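Long-range contacts in ORF59 (PDB 3HSL), which raises the processivity of the viral DNA polymerase as its accessory subunit and is essential for lytic replication of viral DNA: residues A[10-15]-A[75-80]; A[191-196]-A[252-257]. One frame throughout, in Å; residues are numbered along the deposited sequence.

Contact 1. Residues A[10-15]-A[75-80]; sequences FHYGVR and VGHTEG
Tyr12 turns the edge of its ring toward one face of the His77 imidazole, a T-shaped (edge-to-face) pair with centroids 5.3 Å apart and planes at 75°. The two side chains run next to each other in the same direction, and the CD1–CE1 side of the phenol does the touching: CE1 of Tyr12 stands over the centre of the His77 ring, while CD1 of Tyr12 is 3.7 Å from CB of His77. With CG of Tyr12 anti to the backbone N (chi1 -175°), the phenol can run alongside His77, whose CB points at residues 10-15. The opposite end of the phenol is fixed separately, since its OH is hydrogen-bonded to the carbonyl O of Ala46. Within its own loop, His77 ND1 gives a weak hydrogen bond to Glu79 O, and the backbone of Glu79 and Gly80 lies against the imidazole edge, which probably helps set the turn of the ring.

Beside this pair, between His11 and Thr78, the contact is polar and looser. Thr78 N donates to His11 O at 3.3 Å, a weak, bent bond, and OG1 of Thr78 comes to 3.3 Å from CB of His11. Farther out, the Glu79 chain extends until OE2 lies 3.9 Å from ND1 of His11, its carboxylate inclined at 65° to the imidazole; this is proximity, not a salt bridge.

This is surface packing that ties the loop between strands 71-73 and 83-89 to the N-terminal strand of the five-stranded antiparallel sheet. Strand 12-16 pairs with 71-73, and Gly13 is also bonded through the backbone to Leu74. On the other flank runs strand 108-116, where Phe115 touches both His11 and Tyr12, and Phe86 of strand 83-89 packs against Tyr12 and Glu79.

Contact 2. Residues A[191-196]-A[252-257]; sequences KEDQTV and VSLESL
Val196 and Val252 pair as an antiparallel hydrogen-bonded couple: Val196 N donates to Val252 O at 2.7 Å, nearly straight, and Val252 N returns a bond to Val196 O at 2.9 Å. Thr195 and Ser253 form the next, non-hydrogen-bonded pair, after which residues 252-257 turn into helix 254-263. Leu254 N still donates to Gln194 O, at 3.1 Å, so the pairing carries on into the first residue of the helix.

The tight part lies on the Val196 side. There CG2 of Val196 sits 3.4 Å from CD1 of Leu254 and also packs on Leu254 CB, the two side chains crossing at a slant, with Leu257 a little farther off. Leu211 of strand 206-211 touches both Val196 and Leu254, and Leu185 of helix 175-186 covers Leu254 and Leu257. Toward solvent the contact thins out: Thr195 is exposed, and before Asp193 the chain leaves the helix, with Lys191 and Glu192 both exposed.

Asp193 stands where these two regions meet. Its CG is anti to the backbone N (chi1 -163°), which carries the carboxylate to the first turn of the helix. OD1 of Asp193 takes the N-H of Glu255 at 2.9 Å on its syn side, 26° out of the carboxylate plane. OD2 of Asp193 accepts from OG of Ser253, modelled so short that its length is doubtful. Ser253 is the N-cap, its OG accepting a weak bond from Ser256 N and also hydrogen-bonded to OG1 of Thr59, which makes a weak bond with Asp193 OD2 as well.

A carboxylate gripping a backbone N-H at the start of a helix is probably favoured by the helix dipole, and this would partly offset the nearness of the Glu255 carboxylate, whose OE2 is 4.2 Å from Asp193 OD1.

Overall arrangement
The two contacts lie on opposite sides of the chain's centre, with centres 43 Å apart and nearest atoms about 30 Å apart, and they share no strand or helix. Contact 1 is a surface contact in which a loop lies against the start of a strand; one aromatic pair and a weak backbone bond hold it, and Tyr12 is its buried member. Contact 2 is partly buried and pairs the start of strand 195-201 with the end of strand 248-253, where helix 254-263 begins, adding an aliphatic cluster and a carboxylate at the helix N-terminus. Its antiparallel pairing rests on several shorter backbone bonds, whereas contact 1 has one weak backbone bond outside any strand pairing.

Contact 1. Residues A[10-15]-A[75-80]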
loop_
_atom_site.group_PDB
_atom_site.type_symbol
_atom_site.label_atom_id
_atom_site.label_comp_id
_atom_site.label_asym_id
_atom_site.label_seq_id
_atom_site.Cartn_x
_atom_site.Cartn_y
_atom_site.Cartn_z
ATOM N N PHE A 10 -8.745 -20.166 23.305
ATOM C CA PHE A 10 -7.533 -19.373 23.038
ATOM C C PHE A 10 -6.295 -20.214 23.415
ATOM O O PHE A 10 -5.664 -19.957 24.444
ATOM C CB PHE A 10 -7.613 -18.157 23.975
ATOM C CG PHE A 10 -6.617 -17.056 23.693
ATOM C CD1 PHE A 10 -7.056 -15.852 23.140
ATOM C CD2 PHE A 10 -5.254 -17.219 23.978
ATOM C CE1 PHE A 10 -6.155 -14.821 22.873
ATOM C CE2 PHE A 10 -4.339 -16.202 23.717
ATOM C CZ PHE A 10 -4.784 -14.996 23.162
ATOM N N HIS A 11 -5.931 -21.208 22.606
ATOM C CA HIS A 11 -4.795 -22.061 22.994
ATOM C C HIS A 11 -3.373 -21.460 23.182
ATOM O O HIS A 11 -2.631 -21.932 24.053
ATOM C CB HIS A 11 -4.776 -23.444 22.285
ATOM C CG HIS A 11 -4.717 -23.375 20.790
ATOM N ND1 HIS A 11 -3.549 -23.125 20.098
ATOM C CD2 HIS A 11 -5.681 -23.531 19.852
ATOM C CE1 HIS A 11 -3.797 -23.124 18.801
ATOM N NE2 HIS A 11 -5.083 -23.368 18.624
ATOM N N TYR A 12 -2.992 -20.450 22.397
ATOM C CA TYR A 12 -1.629 -19.892 22.522
ATOM C C TYR A 12 -1.463 -18.487 21.967
ATOM O O TYR A 12 -1.818 -18.212 20.829
ATOM C CB TYR A 12 -0.620 -20.831 21.840
ATOM C CG TYR A 12 0.848 -20.467 21.978
ATOM C CD1 TYR A 12 1.565 -20.836 23.106
ATOM C CD2 TYR A 12 1.517 -19.762 20.982
ATOM C CE1 TYR A 12 2.911 -20.513 23.248
ATOM C CE2 TYR A 12 2.866 -19.431 21.111
ATOM C CZ TYR A 12 3.557 -19.812 22.252
ATOM O OH TYR A 12 4.891 -19.501 22.411
ATOM N N GLY A 13 -0.910 -17.606 22.791
ATOM C CA GLY A 13 -0.685 -16.221 22.419
ATOM C C GLY A 13 0.717 -15.770 22.754
ATOM O O GLY A 13 1.387 -16.365 23.589
ATOM N N VAL A 14 1.162 -14.707 22.099
ATOM C CA VAL A 14 2.493 -14.188 22.318
ATOM C C VAL A 14 2.504 -12.658 22.195
ATOM O O VAL A 14 1.787 -12.090 21.363
ATOM C CB VAL A 14 3.476 -14.833 21.301
ATOM C CG1 VAL A 14 3.165 -14.383 19.864
ATOM C CG2 VAL A 14 4.898 -14.508 21.641
ATOM N N ARG A 15 3.311 -12.008 23.029
ATOM C CA ARG A 15 3.480 -10.568 23.000
ATOM C C ARG A 15 4.723 -10.326 22.153
ATOM O O ARG A 15 5.759 -10.979 22.354
ATOM C CB ARG A 15 3.679 -9.991 24.398
ATOM C CG ARG A 15 4.122 -8.519 24.395
ATOM C CD ARG A 15 4.557 -8.045 25.787
ATOM N NE ARG A 15 5.292 -6.768 25.763
ATOM C CZ ARG A 15 6.612 -6.649 25.553
ATOM N NH1 ARG A 15 7.375 -7.721 25.341
ATOM N NH2 ARG A 15 7.177 -5.446 25.553
ATOM N N VAL A 75 0.863 -16.073 29.725
ATOM C CA VAL A 75 0.595 -17.093 30.753
ATOM C C VAL A 75 -0.770 -17.761 30.559
ATOM O O VAL A 75 -1.741 -17.105 30.145
ATOM C CB VAL A 75 0.739 -16.554 32.213
ATOM C CG1 VAL A 75 2.192 -16.146 32.494
ATOM C CG2 VAL A 75 -0.250 -15.404 32.506
ATOM N N GLY A 76 -0.817 -19.062 30.860
ATOM C CA GLY A 76 -2.038 -19.859 30.737
ATOM C C GLY A 76 -2.275 -20.548 29.397
ATOM O O GLY A 76 -3.418 -20.890 29.075
ATOM N N HIS A 77 -1.217 -20.755 28.610
ATOM C CA HIS A 77 -1.360 -21.438 27.320
ATOM C C HIS A 77 -1.428 -22.945 27.575
ATOM O O HIS A 77 -0.629 -23.484 28.349
ATOM C CB HIS A 77 -0.252 -21.063 26.337
ATOM C CG HIS A 77 1.134 -21.363 26.821
ATOM N ND1 HIS A 77 1.718 -22.602 26.682
ATOM C CD2 HIS A 77 2.051 -20.580 27.437
ATOM C CE1 HIS A 77 2.936 -22.571 27.194
ATOM N NE2 HIS A 77 3.163 -21.357 27.659
ATOM N N THR A 78 -2.381 -23.614 26.924
ATOM C CA THR A 78 -2.598 -25.067 27.103
ATOM C C THR A 78 -1.428 -25.999 26.762
ATOM O O THR A 78 -1.081 -26.877 27.558
ATOM C CB THR A 78 -3.911 -25.550 26.414
ATOM O OG1 THR A 78 -3.926 -25.121 25.046
ATOM C CG2 THR A 78 -5.141 -24.970 27.126
ATOM N N GLU A 79 -0.834 -25.798 25.587
ATOM C CA GLU A 79 0.288 -26.617 25.098
ATOM C C GLU A 79 1.681 -26.010 25.352
ATOM O O GLU A 79 2.103 -25.080 24.645
ATOM C CB GLU A 79 0.089 -26.916 23.602
ATOM C CG GLU A 79 -0.049 -25.662 22.701
ATOM C CD GLU A 79 -0.339 -26.005 21.247
ATOM O OE1 GLU A 79 -0.674 -27.178 20.963
ATOM O OE2 GLU A 79 -0.235 -25.105 20.387
ATOM N N GLY A 80 2.388 -26.539 26.357
ATOM C CA GLY A 80 3.729 -26.039 26.706
ATOM C C GLY A 80 4.878 -27.040 26.772
ATOM O O GLY A 80 4.711 -28.221 26.447
#

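Contact 2. Residues A[191-196]-A[252-257]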
loop_
_atom_site.group_PDB
_atom_site.type_symbol
_atom_site.label_atom_id
_atom_site.label_comp_id
_atom_site.label_asym_id
_atom_site.label_seq_id
_atom_site.Cartn_x
_atom_site.Cartn_y
_atom_site.Cartn_z
ATOM N N LYS A 191 14.399 -10.823 -20.849
ATOM C CA LYS A 191 12.993 -10.760 -20.420
ATOM C C LYS A 191 12.705 -12.091 -19.730
ATOM O O LYS A 191 12.088 -12.132 -18.661
ATOM C CB LYS A 191 12.020 -10.547 -21.589
ATOM C CG LYS A 191 12.317 -9.364 -22.535
ATOM C CD LYS A 191 13.599 -9.578 -23.363
ATOM C CE LYS A 191 13.869 -8.391 -24.263
ATOM N NZ LYS A 191 15.129 -8.584 -25.023
ATOM N N GLU A 192 13.168 -13.173 -20.362
ATOM C CA GLU A 192 12.990 -14.528 -19.847
ATOM C C GLU A 192 14.156 -14.950 -18.936
ATOM O O GLU A 192 15.288 -14.460 -19.075
ATOM C CB GLU A 192 12.809 -15.538 -20.988
ATOM C CG GLU A 192 12.299 -16.884 -20.484
ATOM C CD GLU A 192 10.920 -16.750 -19.821
ATOM O OE1 GLU A 192 9.985 -16.244 -20.495
ATOM O OE2 GLU A 192 10.779 -17.153 -18.635
ATOM N N ASP A 193 13.868 -15.864 -18.009
ATOM C CA ASP A 193 14.873 -16.335 -17.066
ATOM C C ASP A 193 15.767 -17.390 -17.713
ATOM O O ASP A 193 15.386 -18.041 -18.689
ATOM C CB ASP A 193 14.227 -16.894 -15.795
ATOM C CG ASP A 193 15.211 -17.006 -14.643
ATOM O OD1 ASP A 193 16.060 -16.102 -14.517
ATOM O OD2 ASP A 193 15.143 -17.978 -13.864
ATOM N N GLN A 194 16.961 -17.548 -17.155
ATOM C CA GLN A 194 17.924 -18.497 -17.661
ATOM C C GLN A 194 18.483 -19.233 -16.456
ATOM O O GLN A 194 18.274 -18.814 -15.319
ATOM C CB GLN A 194 19.061 -17.747 -18.358
ATOM C CG GLN A 194 18.599 -16.639 -19.294
ATOM C CD GLN A 194 19.742 -15.982 -20.046
ATOM O OE1 GLN A 194 19.973 -14.782 -19.908
ATOM N NE2 GLN A 194 20.467 -16.767 -20.841
ATOM N N THR A 195 19.192 -20.331 -16.694
ATOM C CA THR A 195 19.771 -21.040 -15.572
ATOM C C THR A 195 21.252 -20.616 -15.575
ATOM O O THR A 195 21.883 -20.583 -16.628
ATOM C CB THR A 195 19.638 -22.589 -15.682
ATOM O OG1 THR A 195 20.730 -23.139 -16.408
ATOM C CG2 THR A 195 18.294 -23.016 -16.276
ATOM N N VAL A 196 21.796 -20.288 -14.406
ATOM C CA VAL A 196 23.195 -19.897 -14.321
ATOM C C VAL A 196 23.890 -21.042 -13.625
ATOM O O VAL A 196 23.391 -21.533 -12.611
ATOM C CB VAL A 196 23.416 -18.713 -13.392
ATOM C CG1 VAL A 196 24.777 -18.098 -13.687
ATOM C CG2 VAL A 196 22.363 -17.668 -13.595
ATOM N N VAL A 252 21.421 -22.706 -10.856
ATOM C CA VAL A 252 20.281 -22.045 -10.270
ATOM C C VAL A 252 19.643 -21.013 -11.185
ATOM O O VAL A 252 20.186 -20.689 -12.258
ATOM C CB VAL A 252 20.736 -21.323 -8.994
ATOM C CG1 VAL A 252 21.448 -22.303 -8.070
ATOM C CG2 VAL A 252 21.672 -20.203 -9.347
ATOM N N SER A 253 18.489 -20.503 -10.751
ATOM C CA SER A 253 17.768 -19.490 -11.505
ATOM C C SER A 253 18.436 -18.137 -11.403
ATOM O O SER A 253 18.743 -17.678 -10.296
ATOM C CB SER A 253 16.361 -19.337 -10.976
ATOM O OG SER A 253 15.779 -18.187 -11.551
ATOM N N LEU A 254 18.652 -17.509 -12.560
ATOM C CA LEU A 254 19.268 -16.189 -12.637
ATOM C C LEU A 254 18.477 -15.134 -11.885
ATOM O O LEU A 254 19.082 -14.357 -11.153
ATOM C CB LEU A 254 19.464 -15.743 -14.081
ATOM C CG LEU A 254 20.159 -14.388 -14.297
ATOM C CD1 LEU A 254 21.558 -14.326 -13.673
ATOM C CD2 LEU A 254 20.218 -14.043 -15.769
ATOM N N GLU A 255 17.146 -15.097 -12.057
ATOM C CA GLU A 255 16.308 -14.126 -11.334
ATOM C C GLU A 255 16.506 -14.309 -9.846
ATOM O O GLU A 255 16.714 -13.333 -9.113
ATOM C CB GLU A 255 14.813 -14.298 -11.593
ATOM C CG GLU A 255 14.288 -14.017 -13.003
ATOM C CD GLU A 255 12.756 -14.152 -13.073
ATOM O OE1 GLU A 255 12.096 -14.122 -11.988
ATOM O OE2 GLU A 255 12.235 -14.286 -14.215
ATOM N N SER A 256 16.439 -15.562 -9.403
ATOM C CA SER A 256 16.618 -15.857 -7.992
ATOM C C SER A 256 17.986 -15.405 -7.499
ATOM O O SER A 256 18.102 -14.894 -6.397
ATOM C CB SER A 256 16.398 -17.339 -7.702
ATOM O OG SER A 256 15.046 -17.700 -7.945
ATOM N N LEU A 257 19.018 -15.587 -8.316
ATOM C CA LEU A 257 20.363 -15.214 -7.916
ATOM C C LEU A 257 20.501 -13.710 -7.729
ATOM O O LEU A 257 21.011 -13.274 -6.709
ATOM C CB LEU A 257 21.406 -15.784 -8.885
ATOM C CG LEU A 257 22.900 -15.545 -8.603
ATOM C CD1 LEU A 257 23.316 -15.966 -7.195
ATOM C CD2 LEU A 257 23.756 -16.258 -9.621
#